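Local coordinates for proteasome activator protein PA26 (Trypanosoma brucei, PDB 1YAR), which probably binds the end rings of the 20S proteasome as a ring-shaped, largely helical activator and promotes opening of the substrate gate, at residues Ala49-His53 / Met197-Glu201; Leu73-Gln78 / Ala150-Leu155. All blocks are in the same frame, centred on the assembly; numbering follows the deposited sequence.

Contact 1 (Ala49-His53 / Met197-Glu201)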
ATOM      1  N   ALA O  49      74.485 -67.413  70.897  1.00 30.00           N
ATOM      2  CA  ALA O  49      74.902 -66.236  71.681  1.00 29.96           C
ATOM      3  C   ALA O  49      74.173 -66.186  73.019  1.00 30.08           C
ATOM      4  O   ALA O  49      74.800 -65.961  74.042  1.00 30.21           O
ATOM      5  CB  ALA O  49      74.688 -64.913  70.880  1.00 29.37           C
ATOM      6  N   ALA O  50      72.860 -66.406  73.012  1.00 31.28           N
ATOM      7  CA  ALA O  50      72.073 -66.402  74.254  1.00 32.36           C
ATOM      8  C   ALA O  50      72.561 -67.470  75.237  1.00 33.69           C
ATOM      9  O   ALA O  50      72.677 -67.205  76.429  1.00 33.70           O
ATOM     10  CB  ALA O  50      70.581 -66.561  73.975  1.00 32.49           C
ATOM     11  N   GLU O  51      72.861 -68.657  74.713  1.00 34.70           N
ATOM     12  CA  GLU O  51      73.359 -69.779  75.507  1.00 37.24           C
ATOM     13  C   GLU O  51      74.654 -69.373  76.223  1.00 36.22           C
ATOM     14  O   GLU O  51      74.769 -69.520  77.445  1.00 36.89           O
ATOM     15  CB  GLU O  51      73.556 -70.999  74.588  1.00 36.67           C
ATOM     16  CG  GLU O  51      74.439 -72.114  75.129  1.00 40.62           C
ATOM     17  CD  GLU O  51      74.488 -73.305  74.186  1.00 41.39           C
ATOM     18  OE1 GLU O  51      73.681 -74.248  74.404  1.00 48.36           O
ATOM     19  OE2 GLU O  51      75.305 -73.295  73.219  1.00 46.28           O
ATOM     20  N   ALA O  52      75.608 -68.837  75.457  1.00 35.56           N
ATOM     21  CA  ALA O  52      76.876 -68.361  75.996  1.00 34.86           C
ATOM     22  C   ALA O  52      76.632 -67.255  77.022  1.00 34.91           C
ATOM     23  O   ALA O  52      77.193 -67.292  78.114  1.00 34.61           O
ATOM     24  CB  ALA O  52      77.777 -67.880  74.874  1.00 34.47           C
ATOM     25  N   HIS O  53      75.767 -66.293  76.688  1.00 34.45           N
ATOM     26  CA  HIS O  53      75.411 -65.217  77.621  1.00 35.17           C
ATOM     27  C   HIS O  53      74.934 -65.774  78.964  1.00 35.77           C
ATOM     28  O   HIS O  53      75.341 -65.290  80.028  1.00 35.21           O
ATOM     29  CB  HIS O  53      74.318 -64.321  77.018  1.00 35.36           C
ATOM     30  CG  HIS O  53      74.119 -63.041  77.762  1.00 35.76           C
ATOM     31  ND1 HIS O  53      73.016 -62.799  78.551  1.00 38.56           N
ATOM     32  CD2 HIS O  53      74.897 -61.940  77.859  1.00 36.37           C
ATOM     33  CE1 HIS O  53      73.118 -61.598  79.093  1.00 37.14           C
ATOM     34  NE2 HIS O  53      74.252 -61.057  78.692  1.00 36.92           N
ATOM     35  N   MET O 197      78.375 -61.099  73.884  1.00 26.12           N
ATOM     36  CA  MET O 197      77.325 -62.050  73.553  1.00 25.75           C
ATOM     37  C   MET O 197      75.977 -61.346  73.427  1.00 25.35           C
ATOM     38  O   MET O 197      75.216 -61.641  72.511  1.00 25.21           O
ATOM     39  CB  MET O 197      77.286 -63.214  74.545  1.00 26.04           C
ATOM     40  CG  MET O 197      78.558 -64.049  74.556  1.00 26.04           C
ATOM     41  SD  MET O 197      78.875 -64.899  72.983  1.00 27.10           S
ATOM     42  CE  MET O 197      80.101 -63.867  72.205  1.00 28.18           C
ATOM     43  N   LEU O 198      75.687 -60.409  74.327  1.00 25.40           N
ATOM     44  CA  LEU O 198      74.462 -59.595  74.203  1.00 25.69           C
ATOM     45  C   LEU O 198      74.412 -58.879  72.855  1.00 24.79           C
ATOM     46  O   LEU O 198      73.383 -58.891  72.177  1.00 24.93           O
ATOM     47  CB  LEU O 198      74.340 -58.586  75.353  1.00 25.87           C
ATOM     48  CG  LEU O 198      73.193 -57.565  75.237  1.00 26.21           C
ATOM     49  CD1 LEU O 198      71.836 -58.274  75.104  1.00 28.00           C
ATOM     50  CD2 LEU O 198      73.200 -56.648  76.441  1.00 27.26           C
ATOM     51  N   LYS O 199      75.526 -58.262  72.480  1.00 24.72           N
ATOM     52  CA  LYS O 199      75.632 -57.520  71.213  1.00 25.03           C
ATOM     53  C   LYS O 199      75.414 -58.393  69.980  1.00 25.12           C
ATOM     54  O   LYS O 199      74.770 -57.967  69.028  1.00 24.93           O
ATOM     55  CB  LYS O 199      76.967 -56.800  71.130  1.00 24.97           C
ATOM     56  CG  LYS O 199      77.000 -55.614  72.050  1.00 25.47           C
ATOM     57  CD  LYS O 199      78.297 -54.880  71.971  1.00 29.15           C
ATOM     58  CE  LYS O 199      78.246 -53.746  72.977  1.00 30.86           C
ATOM     59  NZ  LYS O 199      79.255 -52.699  72.673  1.00 34.66           N
ATOM     60  N   VAL O 200      75.940 -59.616  70.008  1.00 24.66           N
ATOM     61  CA  VAL O 200      75.592 -60.601  68.975  1.00 24.80           C
ATOM     62  C   VAL O 200      74.087 -60.913  68.958  1.00 25.44           C
ATOM     63  O   VAL O 200      73.498 -60.977  67.885  1.00 25.27           O
ATOM     64  CB  VAL O 200      76.443 -61.898  69.087  1.00 24.77           C
ATOM     65  CG1 VAL O 200      75.957 -62.930  68.081  1.00 24.68           C
ATOM     66  CG2 VAL O 200      77.921 -61.574  68.838  1.00 22.73           C
ATOM     67  N   GLU O 201      73.463 -61.087  70.129  1.00 25.83           N
ATOM     68  CA  GLU O 201      72.006 -61.327  70.178  1.00 26.97           C
ATOM     69  C   GLU O 201      71.209 -60.164  69.559  1.00 25.74           C
ATOM     70  O   GLU O 201      70.270 -60.383  68.798  1.00 24.92           O
ATOM     71  CB  GLU O 201      71.480 -61.532  71.600  1.00 27.07           C
ATOM     72  CG  GLU O 201      71.995 -62.752  72.353  1.00 29.77           C
ATOM     73  CD  GLU O 201      71.455 -62.794  73.781  1.00 31.33           C
ATOM     74  OE1 GLU O 201      72.250 -62.594  74.734  1.00 37.62           O
ATOM     75  OE2 GLU O 201      70.226 -62.982  73.954  1.00 37.31           O
TER
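The imidazole of H53 and the carboxylate of E201 are the flat groups of this contact, their planes turned 59° apart. At the edge of the ring, near its plane, lies M197 CB, while E201 OE1 and the backbone N of L198 approach obliquely. The two side chains cross at about a right angle without hydrogen bonding, OE1 resting 3.5 Å from H53 CB. Their setting is an antiparallel helix pair of the four-helix bundle, with local axes 155° apart in direction and 8.5 Å from each other. Small residues permit that spacing: A49 CB sits 3.7 Å from the carbonyl O of M197 and equally close to V200 CG1, so it meets backbone and side chain alike. The side chain of E201 starts with CG beside the backbone N and then runs extended (chi2 177°), which carries the carboxylate over A50, whose CB is 3.6 Å from OE2. OE1 is buried by this contact and has no hydrogen-bonding partner in the model, though the nearby imidazoles of H53 and of H85 of a second subunit, on which E201 packs, could offset the cost of burial. The imidazole of H53 runs alongside L198, its NE2 4.2 Å from L198 CB. The end of M197 leads away toward helix 71-99; on the way, its SD passes 3.7 Å from A52 CB.

Contact 2 (Leu73-Gln78 / Ala150-Leu155)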
ATOM      1  N   LEU O  73      82.934 -68.209  73.288  1.00 37.38           N
ATOM      2  CA  LEU O  73      82.592 -66.848  72.859  1.00 36.45           C
ATOM      3  C   LEU O  73      83.282 -66.526  71.539  1.00 35.63           C
ATOM      4  O   LEU O  73      82.675 -65.942  70.639  1.00 35.06           O
ATOM      5  CB  LEU O  73      82.963 -65.803  73.916  1.00 35.98           C
ATOM      6  CG  LEU O  73      82.616 -65.912  75.404  1.00 37.25           C
ATOM      7  CD1 LEU O  73      82.542 -64.499  75.948  1.00 35.93           C
ATOM      8  CD2 LEU O  73      81.346 -66.661  75.728  1.00 36.09           C
ATOM      9  N   LEU O  74      84.550 -66.917  71.431  1.00 34.59           N
ATOM     10  CA  LEU O  74      85.286 -66.841  70.166  1.00 34.94           C
ATOM     11  C   LEU O  74      84.519 -67.535  69.027  1.00 34.22           C
ATOM     12  O   LEU O  74      84.391 -66.973  67.938  1.00 33.96           O
ATOM     13  CB  LEU O  74      86.704 -67.441  70.293  1.00 35.30           C
ATOM     14  CG  LEU O  74      87.608 -66.965  71.435  1.00 37.43           C
ATOM     15  CD1 LEU O  74      88.868 -67.830  71.559  1.00 40.16           C
ATOM     16  CD2 LEU O  74      87.965 -65.482  71.267  1.00 39.57           C
ATOM     17  N   GLY O  75      83.990 -68.735  69.288  1.00 33.48           N
ATOM     18  CA  GLY O  75      83.219 -69.476  68.280  1.00 32.12           C
ATOM     19  C   GLY O  75      81.971 -68.730  67.819  1.00 31.73           C
ATOM     20  O   GLY O  75      81.692 -68.658  66.614  1.00 31.78           O
ATOM     21  N   VAL O  76      81.231 -68.162  68.769  1.00 30.24           N
ATOM     22  CA  VAL O  76      80.026 -67.388  68.440  1.00 29.42           C
ATOM     23  C   VAL O  76      80.392 -66.172  67.566  1.00 28.59           C
ATOM     24  O   VAL O  76      79.777 -65.948  66.522  1.00 28.19           O
ATOM     25  CB  VAL O  76      79.217 -66.964  69.710  1.00 28.66           C
ATOM     26  CG1 VAL O  76      78.099 -65.947  69.354  1.00 27.70           C
ATOM     27  CG2 VAL O  76      78.597 -68.198  70.409  1.00 29.05           C
ATOM     28  N   LEU O  77      81.387 -65.402  68.003  1.00 28.18           N
ATOM     29  CA  LEU O  77      81.824 -64.215  67.256  1.00 27.83           C
ATOM     30  C   LEU O  77      82.334 -64.553  65.850  1.00 28.41           C
ATOM     31  O   LEU O  77      82.050 -63.832  64.890  1.00 26.83           O
ATOM     32  CB  LEU O  77      82.845 -63.387  68.051  1.00 27.08           C
ATOM     33  CG  LEU O  77      82.230 -62.693  69.290  1.00 27.52           C
ATOM     34  CD1 LEU O  77      83.230 -62.475  70.400  1.00 25.77           C
ATOM     35  CD2 LEU O  77      81.511 -61.341  68.968  1.00 25.57           C
ATOM     36  N   GLN O  78      83.078 -65.662  65.733  1.00 28.54           N
ATOM     37  CA  GLN O  78      83.584 -66.118  64.444  1.00 29.13           C
ATOM     38  C   GLN O  78      82.444 -66.485  63.507  1.00 28.38           C
ATOM     39  O   GLN O  78      82.484 -66.179  62.315  1.00 28.27           O
ATOM     40  CB  GLN O  78      84.513 -67.337  64.613  1.00 29.79           C
ATOM     41  CG  GLN O  78      85.047 -67.880  63.293  1.00 33.96           C
ATOM     42  CD  GLN O  78      86.097 -66.974  62.675  1.00 39.96           C
ATOM     43  OE1 GLN O  78      87.268 -67.025  63.066  1.00 44.13           O
ATOM     44  NE2 GLN O  78      85.687 -66.147  61.702  1.00 41.13           N
ATOM     45  N   ALA O 150      83.942 -57.817  64.779  1.00 34.58           N
ATOM     46  CA  ALA O 150      83.494 -57.959  66.171  1.00 34.71           C
ATOM     47  C   ALA O 150      84.489 -58.787  66.977  1.00 34.38           C
ATOM     48  O   ALA O 150      84.699 -58.537  68.168  1.00 34.07           O
ATOM     49  CB  ALA O 150      82.163 -58.651  66.193  1.00 34.97           C
ATOM     50  N   LEU O 151      85.069 -59.782  66.319  1.00 34.24           N
ATOM     51  CA  LEU O 151      86.083 -60.625  66.938  1.00 34.42           C
ATOM     52  C   LEU O 151      87.306 -59.802  67.329  1.00 33.54           C
ATOM     53  O   LEU O 151      87.774 -59.893  68.452  1.00 32.60           O
ATOM     54  CB  LEU O 151      86.464 -61.751  65.997  1.00 34.96           C
ATOM     55  CG  LEU O 151      87.108 -63.028  66.514  1.00 37.05           C
ATOM     56  CD1 LEU O 151      86.717 -63.366  67.962  1.00 37.60           C
ATOM     57  CD2 LEU O 151      86.722 -64.145  65.550  1.00 36.87           C
ATOM     58  N   ARG O 152      87.799 -58.980  66.410  1.00 33.26           N
ATOM     59  CA  ARG O 152      88.873 -58.056  66.733  1.00 33.37           C
ATOM     60  C   ARG O 152      88.493 -57.054  67.830  1.00 33.27           C
ATOM     61  O   ARG O 152      89.309 -56.784  68.704  1.00 33.15           O
ATOM     62  CB  ARG O 152      89.399 -57.341  65.486  1.00 34.06           C
ATOM     63  CG  ARG O 152      90.407 -56.254  65.786  1.00 35.90           C
ATOM     64  CD  ARG O 152      91.751 -56.441  65.106  1.00 40.19           C
ATOM     65  NE  ARG O 152      92.683 -55.394  65.535  1.00 42.86           N
ATOM     66  CZ  ARG O 152      93.114 -54.382  64.770  1.00 43.40           C
ATOM     67  NH1 ARG O 152      92.739 -54.272  63.494  1.00 41.72           N
ATOM     68  NH2 ARG O 152      93.943 -53.481  65.293  1.00 42.60           N
ATOM     69  N   GLU O 153      87.276 -56.510  67.773  1.00 33.20           N
ATOM     70  CA  GLU O 153      86.756 -55.619  68.826  1.00 33.40           C
ATOM     71  C   GLU O 153      86.816 -56.311  70.196  1.00 31.52           C
ATOM     72  O   GLU O 153      87.315 -55.739  71.157  1.00 31.04           O
ATOM     73  CB  GLU O 153      85.292 -55.237  68.572  1.00 33.47           C
ATOM     74  CG  GLU O 153      84.959 -54.384  67.345  1.00 35.48           C
ATOM     75  CD  GLU O 153      83.506 -53.909  67.386  1.00 36.37           C
ATOM     76  OE1 GLU O 153      83.007 -53.641  68.520  1.00 38.02           O
ATOM     77  OE2 GLU O 153      82.842 -53.827  66.303  1.00 41.57           O
ATOM     78  N   TYR O 154      86.291 -57.531  70.266  1.00 30.92           N
ATOM     79  CA  TYR O 154      86.260 -58.312  71.515  1.00 30.11           C
ATOM     80  C   TYR O 154      87.665 -58.581  72.060  1.00 30.24           C
ATOM     81  O   TYR O 154      87.942 -58.290  73.223  1.00 30.05           O
ATOM     82  CB  TYR O 154      85.486 -59.618  71.302  1.00 30.42           C
ATOM     83  CG  TYR O 154      85.565 -60.627  72.436  1.00 29.11           C
ATOM     84  CD1 TYR O 154      84.912 -60.403  73.649  1.00 28.51           C
ATOM     85  CD2 TYR O 154      86.270 -61.832  72.271  1.00 30.95           C
ATOM     86  CE1 TYR O 154      84.992 -61.327  74.687  1.00 29.50           C
ATOM     87  CE2 TYR O 154      86.351 -62.768  73.296  1.00 29.81           C
ATOM     88  CZ  TYR O 154      85.703 -62.521  74.489  1.00 29.87           C
ATOM     89  OH  TYR O 154      85.778 -63.447  75.503  1.00 30.41           O
ATOM     90  N   LEU O 155      88.543 -59.123  71.213  1.00 29.83           N
ATOM     91  CA  LEU O 155      89.940 -59.405  71.598  1.00 30.14           C
ATOM     92  C   LEU O 155      90.696 -58.157  72.078  1.00 30.92           C
ATOM     93  O   LEU O 155      91.373 -58.205  73.110  1.00 30.77           O
ATOM     94  CB  LEU O 155      90.682 -60.142  70.470  1.00 29.55           C
ATOM     95  CG  LEU O 155      90.030 -61.488  70.111  1.00 28.70           C
ATOM     96  CD1 LEU O 155      90.677 -62.122  68.852  1.00 28.43           C
ATOM     97  CD2 LEU O 155      90.023 -62.458  71.308  1.00 29.01           C
TER
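Aliphatic contacts between L77 and the neighbouring residues A150 and L151 join these helices where they come nearest, the axes being 9.5 Å apart and their directions differing by 148°. L77 divides its work among its carbons: CB touches L151 CD1 at 3.9 Å, whereas CD2 reaches A150 CB. L74 adds one methyl that serves several partners at once, since its CD2 lies 3.7 Å from L155 CD2 and also borders L151 CD1. L74 also packs on L187 of a third subunit.

Aromatic contacts centre on Y154. With CG set opposite the backbone N (chi1 170°), the ring spans the gap so that three leucines of the facing helix meet it at different points. L74 CD2 comes to the edge, in the ring plane, 3.8 Å from CE2. L77 CD1 approaches the root of the ring obliquely, 3.6 Å from CG, and L73 CD1 lies 3.4 Å from OH at the far end. The leucine side chains run roughly perpendicular to the tyrosine.

Polar groups play a smaller part, and no hydrogen bond links the two segments. The buried hydroxyl of Y154 is hydrogen-bonded to D193 on helix 183-226, which ties down the far end of the ring, while F196 of that helix packs edge-to-face with it. Q78 OE1 merely rests 3.8 Å from L151 CD2. Leucines and a tyrosine interlocking between antiparallel helices in this way contribute one layer of the apolar interior of a four-helix bundle, the subunit fold of PA28-type activators.

Contact 1 joins helix 24-57 to helix 183-226, and contact 2 joins helix 71-99 to helix 150-166, so the two share no helix. Along the chain they are nested: 73-78 and 150-155 both fall inside the loop that 49-53 and 197-201 close. Their centres are nevertheless only 11 Å apart, on the same side of the chain's centre, and they touch. V200 CG2 packs against L77 CD2 at 3.6 Å, and M197 CE lies 3.8 Å from L77 CG. Two antiparallel pairs are thereby fused into one apolar interior at this level of the bundle, while residues of both contacts also meet neighbouring subunits.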